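Side-chain contacts in bacteriophage virulence determinant (Salmonella enterica subsp. enterica serovar Typhimurium str. 14028S, PDB 6GGR), which is a zinc-binding phage-encoded effector of the PipA family, probably a metalloprotease that cleaves host NF-kappaB transcription factors: residues Tyr149-Asp153 / Gly154-Phe158; Arg71-Leu74 / Ser75-Glu79. One frame throughout, in Å; residues are numbered along the deposited sequence.

Contact 1 of 2, residues Tyr149-Asp153 / Gly154-Phe158; sequences YESND and GPQQF
Gln156 lays its CB over one face of the Tyr149 ring, 3.6 Å from CB to the ring centroid and 23° off the ring normal, a CH-pi contact displaced toward the hydroxyl end. With CG of Tyr149 held between the backbone N and the carbonyl carbon (chi1 68°), the ring reaches across to the partner strand. Its edge is directed at a face of Phe158: the planes meet at 59° and CD2 of Tyr149 comes within 4.0 Å of CE1 of Phe158, an edge-to-face pair. The phenol OH is taken by the carbonyl O of Pro203, and Arg162 makes a cation-pi contact with the ring.

The second cluster gathers on the carbonyl O of Gly154. Ser151 OG donates to it at 2.7 Å, in the carbonyl plane and on a lone pair, while Gln156 NE2 approaches from above that plane, 2.9 Å from the same Gly154 O. The bend at chi2 brings the Gln156 amide back to this oxygen, which lies close to the amide plane, so two donors grip one acceptor. Ser151 OG also receives the N-H of Asp153 at 3.0 Å, which makes an ST turn.

Behind the side chains, Tyr149 and Gln156 form an antiparallel hydrogen-bonded pair: Tyr149 N gives to Gln156 O at 2.8 Å, and Gln156 N returns the bond to Tyr149 O. Ser151 to Gly154 is a type I turn, closed by a weak Gly154 N to Ser151 O bond; the backbone at Gly154 calls for glycine, since a CB would jam against Asp153 O. Together these features describe a short beta hairpin with a six-residue loop; at its exit the side chain of Phe158 lies about 6 Å from that of His166, which binds zinc in this protein, although no zinc is bound to this chain here.

Contact 2 of 2, residues Arg71-Leu74 / Ser75-Glu79; sequences REVL and SRILE
Four successive i to i+4 backbone bonds join Arg71-Leu74 to Ser75-Glu79, from Ser75 N to Arg71 O through Leu78 N to Leu74 O, the latter at 2.9 Å; the two segments are consecutive turns of one alpha helix. On its outer side Glu72 and Arg76 form an i, i+4 salt bridge, long at 3.4 Å from Glu72 OE2 to Arg76 NE. The oxygen comes in at the guanidinium edge, near its plane, and the carboxylate is turned 36° against it. Glu72 bends at chi2 (-93°) to bring the acid forward, and Arg76 folds back at chi3 (-59°). That fold also carries NH2 of Arg76 to within 3.6 Å of CG1 of Val73, so the arginine lies against the valine as well as the glutamate.

This is an amphipathic stretch of helix 64-84, with its apolar flank set against helix 160-173, where Phe164 touches Val73, Leu74 and Ile77. Along that flank Val73 and Ile77 run side by side, pointing the same way, with CG1 of Val73 3.8 Å from CD1 of Ile77. Leu74 and Leu78 instead slant across each other, CG of Leu74 lying 3.7 Å from CD1 of Leu78. Leu78 reaches Leu45 of helix 45-49, whose Ala46 meets both Arg71 and Ser75.

How the contacts relate
Contact 2 comes first along the chain, midway through helix 64-84; contact 1 follows much later, in the hairpin of strands 148-149 and 156-157. Their centres are 24 Å apart and their nearest atoms about 11 Å, so they do not touch. What connects them is helix 160-173, which carries the zinc-binding residues His166 and His170. The hairpin leads into it just after Phe158 and sends Tyr149 onto its Arg162. The metal-site helix is thus met by the hairpin near its start and by the buried flank of helix 64-84 at Phe164 and Ile165. Phe158 also touches a basic side chain of the other protein's chain in the assembly.

Contact 1 of 2, residues Tyr149-Asp153 / Gly154-Phe158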
loop_
_atom_site.group_PDB
_atom_site.type_symbol
_atom_site.label_atom_id
_atom_site.label_comp_id
_atom_site.label_asym_id
_atom_site.label_seq_id
_atom_site.Cartn_x
_atom_site.Cartn_y
_atom_site.Cartn_z
ATOM N N TYR B 149 -10.586 2.480 5.134
ATOM C CA TYR B 149 -11.069 1.141 4.840
ATOM C C TYR B 149 -12.592 1.155 4.824
ATOM O O TYR B 149 -13.234 2.067 5.353
ATOM C CB TYR B 149 -10.539 0.103 5.850
ATOM C CG TYR B 149 -11.062 0.218 7.272
ATOM C CD1 TYR B 149 -12.296 -0.311 7.627
ATOM C CD2 TYR B 149 -10.301 0.819 8.266
ATOM C CE1 TYR B 149 -12.768 -0.224 8.931
ATOM C CE2 TYR B 149 -10.765 0.910 9.572
ATOM C CZ TYR B 149 -11.994 0.386 9.897
ATOM O OH TYR B 149 -12.446 0.482 11.194
ATOM N N GLU B 150 -13.169 0.136 4.200
ATOM C CA GLU B 150 -14.608 0.083 3.998
ATOM C C GLU B 150 -15.289 -0.606 5.174
ATOM O O GLU B 150 -14.811 -1.631 5.670
ATOM C CB GLU B 150 -14.935 -0.649 2.699
ATOM C CG GLU B 150 -16.355 -0.412 2.209
ATOM C CD GLU B 150 -16.488 -0.594 0.710
ATOM O OE1 GLU B 150 -15.923 -1.572 0.175
ATOM O OE2 GLU B 150 -17.148 0.247 0.066
ATOM N N SER B 151 -16.407 -0.031 5.618
ATOM C CA SER B 151 -17.208 -0.594 6.695
ATOM C C SER B 151 -18.678 -0.355 6.390
ATOM O O SER B 151 -19.034 0.316 5.419
ATOM C CB SER B 151 -16.851 0.021 8.054
ATOM O OG SER B 151 -17.495 1.274 8.225
ATOM N N ASN B 152 -19.543 -0.912 7.241
ATOM C CA ASN B 152 -20.976 -0.688 7.094
ATOM C C ASN B 152 -21.379 0.722 7.501
ATOM O O ASN B 152 -22.470 1.170 7.134
ATOM C CB ASN B 152 -21.760 -1.704 7.923
ATOM C CG ASN B 152 -21.615 -3.120 7.403
ATOM O OD1 ASN B 152 -21.563 -3.347 6.194
ATOM N ND2 ASN B 152 -21.554 -4.083 8.315
ATOM N N ASP B 153 -20.532 1.423 8.254
ATOM C CA ASP B 153 -20.791 2.796 8.665
ATOM C C ASP B 153 -20.112 3.807 7.753
ATOM O O ASP B 153 -19.941 4.967 8.140
ATOM C CB ASP B 153 -20.329 3.015 10.107
ATOM C CG ASP B 153 -21.092 2.168 11.099
ATOM O OD1 ASP B 153 -22.227 1.751 10.789
ATOM O OD2 ASP B 153 -20.547 1.923 12.195
ATOM N N GLY B 154 -19.721 3.392 6.552
ATOM C CA GLY B 154 -18.992 4.253 5.654
ATOM C C GLY B 154 -17.495 4.133 5.839
ATOM O O GLY B 154 -17.001 3.369 6.676
ATOM N N PRO B 155 -16.740 4.904 5.062
ATOM C CA PRO B 155 -15.278 4.801 5.125
ATOM C C PRO B 155 -14.753 5.192 6.496
ATOM O O PRO B 155 -15.148 6.209 7.068
ATOM C CB PRO B 155 -14.808 5.773 4.037
ATOM C CG PRO B 155 -15.939 6.740 3.871
ATOM C CD PRO B 155 -17.189 5.948 4.124
ATOM N N GLN B 156 -13.850 4.366 7.018
ATOM C CA GLN B 156 -13.216 4.588 8.308
ATOM C C GLN B 156 -11.733 4.848 8.098
ATOM O O GLN B 156 -11.101 4.224 7.240
ATOM C CB GLN B 156 -13.397 3.375 9.228
ATOM C CG GLN B 156 -14.834 2.939 9.413
ATOM C CD GLN B 156 -15.680 4.005 10.069
ATOM O OE1 GLN B 156 -15.350 4.495 11.148
ATOM N NE2 GLN B 156 -16.774 4.381 9.416
ATOM N N GLN B 157 -11.183 5.768 8.882
ATOM C CA GLN B 157 -9.748 6.011 8.848
ATOM C C GLN B 157 -9.009 4.853 9.497
ATOM O O GLN B 157 -9.426 4.337 10.538
ATOM C CB GLN B 157 -9.391 7.299 9.588
ATOM C CG GLN B 157 -9.992 8.560 9.017
ATOM C CD GLN B 157 -9.295 9.807 9.529
ATOM O OE1 GLN B 157 -8.264 9.724 10.197
ATOM N NE2 GLN B 157 -9.853 10.969 9.218
ATOM N N PHE B 158 -7.903 4.443 8.882
ATOM C CA PHE B 158 -6.971 3.564 9.572
ATOM C C PHE B 158 -6.380 4.292 10.770
ATOM O O PHE B 158 -6.027 5.471 10.685
ATOM C CB PHE B 158 -5.845 3.125 8.636
ATOM C CG PHE B 158 -6.195 1.965 7.748
ATOM C CD1 PHE B 158 -6.293 0.689 8.265
ATOM C CD2 PHE B 158 -6.378 2.147 6.389
ATOM C CE1 PHE B 158 -6.597 -0.384 7.452
ATOM C CE2 PHE B 158 -6.678 1.076 5.567
ATOM C CZ PHE B 158 -6.788 -0.193 6.104
#

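Contact 2 of 2, residues Arg71-Leu74 / Ser75-Glu79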
loop_
_atom_site.group_PDB
_atom_site.type_symbol
_atom_site.label_atom_id
_atom_site.label_comp_id
_atom_site.label_asym_id
_atom_site.label_seq_id
_atom_site.Cartn_x
_atom_site.Cartn_y
_atom_site.Cartn_z
ATOM N N ARG B 71 9.016 1.053 18.091
ATOM C CA ARG B 71 9.079 -0.145 18.923
ATOM C C ARG B 71 8.330 0.053 20.236
ATOM O O ARG B 71 7.646 -0.860 20.714
ATOM C CB ARG B 71 10.533 -0.527 19.205
ATOM C CG ARG B 71 10.684 -1.962 19.689
ATOM C CD ARG B 71 11.974 -2.192 20.461
ATOM N NE ARG B 71 12.066 -3.576 20.921
ATOM C CZ ARG B 71 11.585 -4.027 22.076
ATOM N NH1 ARG B 71 10.971 -3.209 22.923
ATOM N NH2 ARG B 71 11.718 -5.307 22.390
ATOM N N GLU B 72 8.469 1.231 20.847
ATOM C CA GLU B 72 7.730 1.526 22.070
ATOM C C GLU B 72 6.228 1.388 21.840
ATOM O O GLU B 72 5.520 0.759 22.634
ATOM C CB GLU B 72 8.083 2.932 22.559
ATOM C CG GLU B 72 7.486 3.299 23.910
ATOM C CD GLU B 72 6.148 4.005 23.798
ATOM O OE1 GLU B 72 5.958 4.788 22.841
ATOM O OE2 GLU B 72 5.284 3.777 24.669
ATOM N N VAL B 73 5.727 1.965 20.745
ATOM C CA VAL B 73 4.306 1.855 20.422
ATOM C C VAL B 73 3.942 0.406 20.126
ATOM O O VAL B 73 2.917 -0.104 20.593
ATOM C CB VAL B 73 3.953 2.779 19.243
ATOM C CG1 VAL B 73 2.509 2.554 18.776
ATOM C CG2 VAL B 73 4.158 4.230 19.640
ATOM N N LEU B 74 4.775 -0.276 19.336
ATOM C CA LEU B 74 4.499 -1.671 19.004
ATOM C C LEU B 74 4.427 -2.526 20.261
ATOM O O LEU B 74 3.577 -3.418 20.366
ATOM C CB LEU B 74 5.570 -2.207 18.050
ATOM C CG LEU B 74 5.458 -3.686 17.672
ATOM C CD1 LEU B 74 4.102 -4.000 17.067
ATOM C CD2 LEU B 74 6.560 -4.082 16.711
ATOM N N SER B 75 5.303 -2.261 21.232
ATOM C CA SER B 75 5.314 -3.051 22.458
ATOM C C SER B 75 4.022 -2.870 23.246
ATOM O O SER B 75 3.462 -3.846 23.761
ATOM C CB SER B 75 6.525 -2.670 23.311
ATOM O OG SER B 75 6.545 -3.402 24.524
ATOM N N ARG B 76 3.538 -1.631 23.363
ATOM C CA ARG B 76 2.273 -1.393 24.053
ATOM C C ARG B 76 1.141 -2.165 23.391
ATOM O O ARG B 76 0.361 -2.851 24.061
ATOM C CB ARG B 76 1.947 0.101 24.066
ATOM C CG ARG B 76 2.980 0.987 24.738
ATOM C CD ARG B 76 2.477 2.421 24.846
ATOM N NE ARG B 76 2.153 3.002 23.541
ATOM C CZ ARG B 76 0.952 2.966 22.969
ATOM N NH1 ARG B 76 -0.071 2.372 23.571
ATOM N NH2 ARG B 76 0.769 3.530 21.781
ATOM N N ILE B 77 1.039 -2.063 22.065
ATOM C CA ILE B 77 -0.068 -2.683 21.340
ATOM C C ILE B 77 0.000 -4.200 21.455
ATOM O O ILE B 77 -1.021 -4.866 21.665
ATOM C CB ILE B 77 -0.053 -2.210 19.875
ATOM C CG1 ILE B 77 -0.467 -0.735 19.815
ATOM C CG2 ILE B 77 -0.976 -3.068 19.003
ATOM C CD1 ILE B 77 -0.221 -0.069 18.483
ATOM N N LEU B 78 1.199 -4.772 21.318
ATOM C CA LEU B 78 1.361 -6.210 21.511
ATOM C C LEU B 78 0.915 -6.621 22.907
ATOM O O LEU B 78 0.204 -7.616 23.080
ATOM C CB LEU B 78 2.819 -6.607 21.282
ATOM C CG LEU B 78 3.343 -6.550 19.849
ATOM C CD1 LEU B 78 4.857 -6.676 19.847
ATOM C CD2 LEU B 78 2.716 -7.644 19.005
ATOM N N GLU B 79 1.333 -5.859 23.918
ATOM C CA GLU B 79 0.961 -6.163 25.293
ATOM C C GLU B 79 -0.553 -6.123 25.476
ATOM O O GLU B 79 -1.144 -7.042 26.058
ATOM C CB GLU B 79 1.656 -5.175 26.234
ATOM C CG GLU B 79 1.251 -5.272 27.691
ATOM C CD GLU B 79 2.114 -4.398 28.584
ATOM O OE1 GLU B 79 2.712 -3.427 28.070
ATOM O OE2 GLU B 79 2.198 -4.681 29.798
#